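Local coordinates for protein interleukin 22 (Danio rerio, PDB 4O6K) that is a helical cytokine of the IL-10 family and probably signals in immune defence by binding a cell-surface receptor, as its human counterpart does, at residues A[104-107]-A[108-111]; A[56-59]-A[60-64]. All blocks are in the same frame, centred on the assembly; numbering follows the deposited sequence.

In the fold
Interaction 2 (56-59 with 60-64) comes first along the chain, over the last turns of helix 47-62 and the residues just after it; interaction 1 (104-107 with 108-111) follows in the first half of helix 102-117. Each is a local contact along one continuous stretch, and their centres lie about 13 Å apart. The two helices pack against each other here through aromatic rings: Phe107 CZ comes within 3.4 Å of Tyr58 CE1, and Tyr111 CD2 within 3.9 Å of Tyr57 CE2. Lys108 lays its chain beside Tyr57 as well. In this all-helical cytokine chain, the same side chains that meet along each helix also join helix 47-62 to helix 102-117 inside the bundle.

Interaction 1: A[104-107]-A[108-111]; sequences VKQF and KRNY
Four successive i to i+4 backbone hydrogen bonds carry the alpha-helix from Val104-Phe107 into Lys108-Tyr111, from Lys108 N to Val104 O at 3.3 Å through to Tyr111 N to Phe107 O at 2.8 Å. On the buried side the rings of Phe107 and Tyr111 run nearly parallel, their planes 19° apart, but are slid so far that they barely overlap, with centroids 5.7 Å apart. Over one face of the Phe107 ring, toward its rim, lies instead Tyr111 CB, 4.2 Å from Phe107 CZ. Both rings leave the helix with CG anti to the backbone N, which gives them a common direction. Val104 and Lys108 lie alongside each other, Val104 CG1 touching Lys108 CE at 3.9 Å, with the lysine's chain bent at chi3 and chi4. The outer side is polar. Gln106 stretches out its chain, and its CG meets Asn110 ND2 at 3.4 Å, the two amide planes turned 53° apart. Arg109, bent at chi3, folds back until Gln106 CA lies over one face of its guanidinium, 3.7 Å from NH2. Lys105 sends its NZ to a hydrogen bond with Ser99 O. Inward, Val104, Phe107, Lys108 and Tyr111 meet helix 47-62, Phe107 against Tyr58; Tyr111 also reaches Arg123 and Ala126 of helix 119-128, while Leu33 and Pro35, in loops, touch Phe107.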
ATOM      1  N   VAL A 104       9.410  -0.124   7.368  1.00 23.33           N
ATOM      2  CA  VAL A 104       8.617   1.025   7.132  1.00 24.01           C
ATOM      3  C   VAL A 104       9.540   2.163   6.759  1.00 22.47           C
ATOM      4  O   VAL A 104       9.313   2.807   5.834  1.00 21.28           O
ATOM      5  CB  VAL A 104       7.763   1.395   8.344  1.00 21.92           C
ATOM      6  CG1 VAL A 104       6.994   2.656   8.126  1.00 19.06           C
ATOM      7  CG2 VAL A 104       6.842   0.277   8.707  1.00 23.02           C
ATOM      8  N   LYS A 105      10.605   2.356   7.502  1.00 26.26           N
ATOM      9  CA  LYS A 105      11.585   3.380   7.177  1.00 24.90           C
ATOM     10  C   LYS A 105      12.199   3.148   5.797  1.00 23.43           C
ATOM     11  O   LYS A 105      12.440   4.061   5.077  1.00 22.38           O
ATOM     12  CB  LYS A 105      12.655   3.478   8.242  1.00 27.93           C
ATOM     13  CG  LYS A 105      12.294   4.370   9.398  1.00 29.48           C
ATOM     14  CD  LYS A 105      13.071   4.023  10.619  1.00 32.03           C
ATOM     15  CE  LYS A 105      12.723   2.620  11.024  1.00 40.17           C
ATOM     16  NZ  LYS A 105      11.873   2.483  12.212  1.00 33.66           N
ATOM     17  N   GLN A 106      12.403   1.901   5.450  1.00 22.69           N
ATOM     18  CA  GLN A 106      12.981   1.581   4.146  1.00 26.51           C
ATOM     19  C   GLN A 106      12.167   2.099   2.995  1.00 24.22           C
ATOM     20  O   GLN A 106      12.680   2.719   2.090  1.00 26.14           O
ATOM     21  CB  GLN A 106      13.196   0.094   3.974  1.00 22.71           C
ATOM     22  CG  GLN A 106      13.861  -0.274   2.673  1.00 25.25           C
ATOM     23  CD  GLN A 106      13.958  -1.772   2.470  1.00 25.33           C
ATOM     24  OE1 GLN A 106      14.346  -2.470   3.338  1.00 31.49           O
ATOM     25  NE2 GLN A 106      13.576  -2.239   1.336  1.00 30.40           N
ATOM     26  N   PHE A 107      10.876   1.846   3.058  1.00 21.00           N
ATOM     27  CA  PHE A 107       9.978   2.333   2.058  1.00 23.16           C
ATOM     28  C   PHE A 107      10.065   3.851   1.941  1.00 23.31           C
ATOM     29  O   PHE A 107      10.249   4.381   0.878  1.00 23.01           O
ATOM     30  CB  PHE A 107       8.555   1.900   2.290  1.00 22.39           C
ATOM     31  CG  PHE A 107       7.624   2.507   1.324  1.00 27.66           C
ATOM     32  CD1 PHE A 107       7.678   2.151   0.026  1.00 22.14           C
ATOM     33  CD2 PHE A 107       6.743   3.494   1.707  1.00 29.01           C
ATOM     34  CE1 PHE A 107       6.864   2.729  -0.889  1.00 24.80           C
ATOM     35  CE2 PHE A 107       5.912   4.088   0.807  1.00 23.95           C
ATOM     36  CZ  PHE A 107       5.978   3.708  -0.501  1.00 27.51           C
ATOM     37  N   LYS A 108       9.903   4.508   3.072  1.00 18.68           N
ATOM     38  CA  LYS A 108       9.974   5.926   3.136  1.00 24.65           C
ATOM     39  C   LYS A 108      11.272   6.482   2.574  1.00 22.72           C
ATOM     40  O   LYS A 108      11.282   7.397   1.783  1.00 19.06           O
ATOM     41  CB  LYS A 108       9.802   6.335   4.573  1.00 26.79           C
ATOM     42  CG  LYS A 108       8.416   6.116   5.127  1.00 25.81           C
ATOM     43  CD  LYS A 108       8.120   7.077   6.247  1.00 33.85           C
ATOM     44  CE  LYS A 108       8.056   6.378   7.581  1.00 34.75           C
ATOM     45  NZ  LYS A 108       6.916   6.728   8.458  1.00 36.33           N
ATOM     46  N   ARG A 109      12.366   5.851   2.985  1.00 26.38           N
ATOM     47  CA  ARG A 109      13.697   6.163   2.518  1.00 25.14           C
ATOM     48  C   ARG A 109      13.838   6.013   1.031  1.00 24.41           C
ATOM     49  O   ARG A 109      14.264   6.904   0.388  1.00 30.95           O
ATOM     50  CB  ARG A 109      14.741   5.306   3.232  1.00 27.51           C
ATOM     51  CG  ARG A 109      16.168   5.522   2.784  1.00 29.38           C
ATOM     52  CD  ARG A 109      17.155   4.965   3.774  1.00 27.52           C
ATOM     53  NE  ARG A 109      17.145   3.531   3.800  1.00 28.76           N
ATOM     54  CZ  ARG A 109      16.650   2.821   4.774  1.00 25.89           C
ATOM     55  NH1 ARG A 109      16.109   3.410   5.785  1.00 29.24           N
ATOM     56  NH2 ARG A 109      16.680   1.538   4.714  1.00 25.23           N
ATOM     57  N   ASN A 110      13.468   4.885   0.488  1.00 26.13           N
ATOM     58  CA  ASN A 110      13.531   4.588  -0.940  1.00 25.54           C
ATOM     59  C   ASN A 110      12.577   5.448  -1.766  1.00 26.32           C
ATOM     60  O   ASN A 110      12.888   5.820  -2.898  1.00 29.13           O
ATOM     61  CB  ASN A 110      13.272   3.101  -1.185  1.00 29.66           C
ATOM     62  CG  ASN A 110      14.401   2.228  -0.669  1.00 31.23           C
ATOM     63  OD1 ASN A 110      15.498   2.716  -0.389  1.00 31.45           O
ATOM     64  ND2 ASN A 110      14.144   0.933  -0.543  1.00 32.65           N
ATOM     65  N   TYR A 111      11.414   5.756  -1.201  1.00 21.59           N
ATOM     66  CA  TYR A 111      10.420   6.561  -1.900  1.00 25.93           C
ATOM     67  C   TYR A 111      10.932   7.991  -2.002  1.00 25.54           C
ATOM     68  O   TYR A 111      10.821   8.628  -3.049  1.00 27.08           O
ATOM     69  CB  TYR A 111       9.070   6.519  -1.181  1.00 26.22           C
ATOM     70  CG  TYR A 111       7.979   7.320  -1.858  1.00 25.82           C
ATOM     71  CD1 TYR A 111       7.464   6.932  -3.088  1.00 28.15           C
ATOM     72  CD2 TYR A 111       7.457   8.461  -1.260  1.00 29.02           C
ATOM     73  CE1 TYR A 111       6.464   7.660  -3.707  1.00 26.80           C
ATOM     74  CE2 TYR A 111       6.459   9.195  -1.873  1.00 28.03           C
ATOM     75  CZ  TYR A 111       5.965   8.791  -3.095  1.00 26.89           C
ATOM     76  OH  TYR A 111       4.971   9.518  -3.705  1.00 26.62           O
TER

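Interaction 2: A[56-59]-A[60-64]; sequences KYYV and NHVLE
Tyr57 and His61, one helical turn apart, form an offset stack with ring centroids 3.9 Å apart and planes only 9° from parallel. His61 ND1 lies over the centre of the tyrosine ring, and the nearest carbons are the two CE1 atoms, at 3.4 Å. With CG anti to its carbonyl carbon (chi1 -70°), His61 brings its ring over this face while the Tyr57 carbonyl oxygen stays in the imidazole plane, at its edge. A CH-pi contact engages Tyr58: Val62 CG2 stands over its ring, 4.0 Å from the centroid and 10° from the normal. Leu63 CG approaches the edge of the same ring, 4.2 Å from Tyr58 CD2. The hydrogen bonds record how helix 47-62 finishes, with a wider pi-type turn. Asn60 N and His61 N keep the i to i+4 pattern, but Tyr58 O accepts mainly from Leu63 N, i to i+5 at 2.9 Å, and only weakly from Val62 N. Tyr57 O also has two donors, both of His61: the backbone N at 2.8 Å and, weakly, ND1. Beyond the segments, Tyr58 OH is hydrogen-bonded to Ala126 O, Val62 O to Arg123 and Leu63 O to Arg80. Side-chain packing reaches several helices of the bundle: Tyr58 and Leu63 lean on Thr130 of helix 130-140, Leu63 also on Leu83 of helix 76-93, and Val62 on Ile127 of helix 119-128.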
ATOM      1  N   LYS A  56      -0.699   3.440   5.571  1.00 16.96           N
ATOM      2  CA  LYS A  56      -0.940   4.778   6.104  1.00 16.25           C
ATOM      3  C   LYS A  56      -0.178   5.831   5.318  1.00 18.08           C
ATOM      4  O   LYS A  56      -0.728   6.868   4.941  1.00 14.39           O
ATOM      5  CB  LYS A  56      -0.510   4.849   7.570  1.00 18.52           C
ATOM      6  CG  LYS A  56      -0.694   6.210   8.222  1.00 25.68           C
ATOM      7  CD  LYS A  56      -0.491   6.099   9.726  1.00 26.29           C
ATOM      8  CE  LYS A  56      -0.669   7.443  10.411  1.00 37.47           C
ATOM      9  NZ  LYS A  56      -2.010   8.012  10.099  1.00 41.28           N
ATOM     10  N   TYR A  57       1.095   5.544   5.070  1.00 14.16           N
ATOM     11  CA  TYR A  57       1.959   6.429   4.302  1.00 17.92           C
ATOM     12  C   TYR A  57       1.467   6.564   2.866  1.00 19.65           C
ATOM     13  O   TYR A  57       1.536   7.643   2.276  1.00 19.52           O
ATOM     14  CB  TYR A  57       3.401   5.924   4.329  1.00 21.90           C
ATOM     15  CG  TYR A  57       4.419   6.972   3.945  1.00 22.24           C
ATOM     16  CD1 TYR A  57       4.930   7.849   4.894  1.00 24.23           C
ATOM     17  CD2 TYR A  57       4.867   7.089   2.637  1.00 21.05           C
ATOM     18  CE1 TYR A  57       5.860   8.812   4.552  1.00 25.73           C
ATOM     19  CE2 TYR A  57       5.798   8.049   2.285  1.00 20.73           C
ATOM     20  CZ  TYR A  57       6.291   8.908   3.246  1.00 27.06           C
ATOM     21  OH  TYR A  57       7.217   9.867   2.903  1.00 30.84           O
ATOM     22  N   TYR A  58       0.979   5.458   2.311  1.00 15.41           N
ATOM     23  CA  TYR A  58       0.408   5.443   0.967  1.00 15.97           C
ATOM     24  C   TYR A  58      -0.777   6.393   0.841  1.00 16.39           C
ATOM     25  O   TYR A  58      -0.878   7.150  -0.125  1.00 15.48           O
ATOM     26  CB  TYR A  58      -0.027   4.025   0.587  1.00 14.09           C
ATOM     27  CG  TYR A  58       0.891   3.332  -0.393  1.00 15.43           C
ATOM     28  CD1 TYR A  58       2.096   2.780   0.021  1.00 18.96           C
ATOM     29  CD2 TYR A  58       0.548   3.225  -1.735  1.00 16.71           C
ATOM     30  CE1 TYR A  58       2.934   2.142  -0.875  1.00 18.84           C
ATOM     31  CE2 TYR A  58       1.379   2.591  -2.637  1.00 15.68           C
ATOM     32  CZ  TYR A  58       2.571   2.052  -2.204  1.00 17.51           C
ATOM     33  OH  TYR A  58       3.400   1.421  -3.101  1.00 15.79           O
ATOM     34  N   VAL A  59      -1.674   6.342   1.820  1.00 17.68           N
ATOM     35  CA  VAL A  59      -2.872   7.173   1.811  1.00 19.55           C
ATOM     36  C   VAL A  59      -2.509   8.653   1.891  1.00 19.41           C
ATOM     37  O   VAL A  59      -3.106   9.488   1.211  1.00 20.18           O
ATOM     38  CB  VAL A  59      -3.811   6.805   2.980  1.00 12.82           C
ATOM     39  CG1 VAL A  59      -4.960   7.797   3.085  1.00 18.43           C
ATOM     40  CG2 VAL A  59      -4.343   5.390   2.806  1.00 21.13           C
ATOM     41  N   ASN A  60      -1.513   8.969   2.713  1.00 17.77           N
ATOM     42  CA  ASN A  60      -1.087  10.350   2.908  1.00 19.96           C
ATOM     43  C   ASN A  60      -0.244  10.915   1.764  1.00 20.74           C
ATOM     44  O   ASN A  60      -0.354  12.096   1.440  1.00 22.40           O
ATOM     45  CB  ASN A  60      -0.309  10.475   4.222  1.00 21.91           C
ATOM     46  CG  ASN A  60      -1.203  10.366   5.439  1.00 26.75           C
ATOM     47  OD1 ASN A  60      -2.375  10.744   5.400  1.00 34.67           O
ATOM     48  ND2 ASN A  60      -0.656   9.846   6.532  1.00 20.90           N
ATOM     49  N   HIS A  61       0.590  10.081   1.150  1.00 18.98           N
ATOM     50  CA  HIS A  61       1.568  10.582   0.185  1.00 18.05           C
ATOM     51  C   HIS A  61       1.353  10.097  -1.245  1.00 21.04           C
ATOM     52  O   HIS A  61       1.292  10.901  -2.175  1.00 24.46           O
ATOM     53  CB  HIS A  61       2.984  10.195   0.622  1.00 18.85           C
ATOM     54  CG  HIS A  61       3.465  10.922   1.839  1.00 21.20           C
ATOM     55  ND1 HIS A  61       3.107  10.553   3.117  1.00 21.58           N
ATOM     56  CD2 HIS A  61       4.290  11.988   1.970  1.00 17.79           C
ATOM     57  CE1 HIS A  61       3.684  11.366   3.984  1.00 25.03           C
ATOM     58  NE2 HIS A  61       4.407  12.245   3.315  1.00 23.03           N
ATOM     59  N   VAL A  62       1.242   8.785  -1.422  1.00 20.22           N
ATOM     60  CA  VAL A  62       1.254   8.209  -2.761  1.00 19.79           C
ATOM     61  C   VAL A  62      -0.067   8.398  -3.504  1.00 19.51           C
ATOM     62  O   VAL A  62      -0.078   8.731  -4.690  1.00 20.63           O
ATOM     63  CB  VAL A  62       1.582   6.702  -2.700  1.00 18.77           C
ATOM     64  CG1 VAL A  62       1.572   6.091  -4.090  1.00 16.34           C
ATOM     65  CG2 VAL A  62       2.931   6.484  -2.028  1.00 19.73           C
ATOM     66  N   LEU A  63      -1.178   8.203  -2.802  1.00 19.35           N
ATOM     67  CA  LEU A  63      -2.487   8.212  -3.446  1.00 20.63           C
ATOM     68  C   LEU A  63      -3.210   9.539  -3.237  1.00 23.35           C
ATOM     69  O   LEU A  63      -4.434   9.614  -3.343  1.00 20.06           O
ATOM     70  CB  LEU A  63      -3.341   7.063  -2.912  1.00 21.24           C
ATOM     71  CG  LEU A  63      -2.691   5.681  -2.972  1.00 18.47           C
ATOM     72  CD1 LEU A  63      -3.537   4.672  -2.219  1.00 16.49           C
ATOM     73  CD2 LEU A  63      -2.468   5.239  -4.408  1.00 17.92           C
ATOM     74  N   GLU A  64      -2.441  10.585  -2.959  1.00 19.77           N
ATOM     75  CA  GLU A  64      -2.996  11.901  -2.670  1.00 22.60           C
ATOM     76  C   GLU A  64      -3.664  12.522  -3.894  1.00 27.85           C
ATOM     77  O   GLU A  64      -4.891  12.589  -3.975  1.00 26.47           O
ATOM     78  CB  GLU A  64      -1.896  12.820  -2.137  1.00 26.35           C
ATOM     79  CG  GLU A  64      -2.386  14.151  -1.608  1.00 28.62           C
ATOM     80  CD  GLU A  64      -1.299  14.907  -0.874  1.00 31.34           C
ATOM     81  OE1 GLU A  64      -1.615  15.919  -0.214  1.00 33.38           O
ATOM     82  OE2 GLU A  64      -0.126  14.484  -0.956  1.00 31.40           O
TER